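Local coordinates for protein probable chitinase (Chromobacterium violaceum, PDB 5JH8) that probably binds chitin and is a likely chitin-degrading glycoside hydrolase, at residues V67-V70 against N75-A78. Sequence-based numbering, arbitrary orientation.
Sequences VSNV and NWSA
N69 grips S77 twice across the mouth of the loop that follows strand 63-68. Its carbonyl O takes the amide N of S77 at 2.9 Å, while its side-chain ND2 reaches the O of S77, also at 2.9 Å, from well above that carbonyl's plane. CG set between backbone N and carbonyl carbon (chi1 60°) brings the buried amide back alongside S77. Asparagine suits this place because its NH2 carries two N-H groups, one for S77 O and one for E113 O. OD1 meets the edge of the W76 ring near its plane, 3.2 Å from CE3, where the C-H groups are slightly positive.

Over one indole face the branched V70 lays CG2 3.9 Å from the six-membered ring's centroid, a CH-pi contact; S68 CB comes obliquely to CZ3 at 3.8 Å, small enough to fit beside the ring. N75 is the loose side: its side chain turns away, exposed, and mainly its backbone O meets V70 CA.

S77 is the N-cap of helix 78-85, its short hydroxyl well suited to accept the N-H of I80 at OG. The arrangement is a strand-to-helix loop at the C-terminal end of a TIM-barrel strand, presenting W76 to the pocket that holds a bound histidine.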
loop_
_atom_site.group_PDB
_atom_site.type_symbol
_atom_site.label_atom_id
_atom_site.label_comp_id
_atom_site.label_asym_id
_atom_site.label_seq_id
_atom_site.Cartn_x
_atom_site.Cartn_y
_atom_site.Cartn_z
ATOM N N VAL A 67 -0.320 -2.024 11.300
ATOM C CA VAL A 67 -0.753 -1.186 12.408
ATOM C C VAL A 67 -0.716 0.274 11.974
ATOM O O VAL A 67 0.326 0.769 11.524
ATOM C CB VAL A 67 0.128 -1.396 13.656
ATOM C CG1 VAL A 67 -0.378 -0.539 14.797
ATOM C CG2 VAL A 67 0.192 -2.860 14.049
ATOM N N SER A 68 -1.841 0.954 12.138
ATOM C CA SER A 68 -2.014 2.305 11.635
ATOM C C SER A 68 -2.202 3.303 12.774
ATOM O O SER A 68 -2.692 2.972 13.863
ATOM C CB SER A 68 -3.219 2.361 10.682
ATOM O OG SER A 68 -3.042 1.471 9.585
ATOM N N ASN A 69 -1.839 4.557 12.487
ATOM C CA ASN A 69 -2.052 5.674 13.404
ATOM C C ASN A 69 -3.385 6.351 13.103
ATOM O O ASN A 69 -3.447 7.507 12.704
ATOM C CB ASN A 69 -0.916 6.686 13.296
ATOM C CG ASN A 69 -0.792 7.269 11.900
ATOM O OD1 ASN A 69 -0.860 6.552 10.914
ATOM N ND2 ASN A 69 -0.573 8.576 11.812
ATOM N N VAL A 70 -4.452 5.589 13.275
ATOM C CA VAL A 70 -5.817 6.042 13.037
ATOM C C VAL A 70 -6.482 6.182 14.401
ATOM O O VAL A 70 -6.384 5.273 15.236
ATOM C CB VAL A 70 -6.566 5.050 12.123
ATOM C CG1 VAL A 70 -8.051 5.345 12.125
ATOM C CG2 VAL A 70 -6.006 5.113 10.696
ATOM N N ASN A 75 -9.790 8.705 11.665
ATOM C CA ASN A 75 -8.945 9.644 10.939
ATOM C C ASN A 75 -7.470 9.373 11.176
ATOM O O ASN A 75 -7.057 9.043 12.291
ATOM C CB ASN A 75 -9.211 11.077 11.391
ATOM C CG ASN A 75 -10.576 11.564 10.995
ATOM O OD1 ASN A 75 -11.053 11.279 9.899
ATOM N ND2 ASN A 75 -11.223 12.294 11.892
ATOM N N TRP A 76 -6.674 9.536 10.123
ATOM C CA TRP A 76 -5.230 9.538 10.292
ATOM C C TRP A 76 -4.845 10.624 11.281
ATOM O O TRP A 76 -5.365 11.739 11.220
ATOM C CB TRP A 76 -4.534 9.800 8.956
ATOM C CG TRP A 76 -4.707 8.727 7.954
ATOM C CD1 TRP A 76 -5.455 8.781 6.818
ATOM C CD2 TRP A 76 -4.107 7.424 7.980
ATOM N NE1 TRP A 76 -5.360 7.595 6.136
ATOM C CE2 TRP A 76 -4.534 6.747 6.826
ATOM C CE3 TRP A 76 -3.249 6.766 8.868
ATOM C CZ2 TRP A 76 -4.129 5.454 6.534
ATOM C CZ3 TRP A 76 -2.837 5.471 8.557
ATOM C CH2 TRP A 76 -3.289 4.838 7.416
ATOM N N SER A 77 -3.925 10.299 12.186
ATOM C CA SER A 77 -3.570 11.198 13.280
ATOM C C SER A 77 -2.071 11.480 13.318
ATOM O O SER A 77 -1.277 10.638 13.760
ATOM C CB SER A 77 -4.028 10.613 14.603
ATOM O OG SER A 77 -3.522 11.389 15.665
ATOM N N ALA A 78 -1.695 12.693 12.914
ATOM C CA ALA A 78 -0.318 13.128 13.093
ATOM C C ALA A 78 0.071 13.117 14.565
ATOM O O ALA A 78 1.219 12.810 14.903
ATOM C CB ALA A 78 -0.138 14.533 12.514
#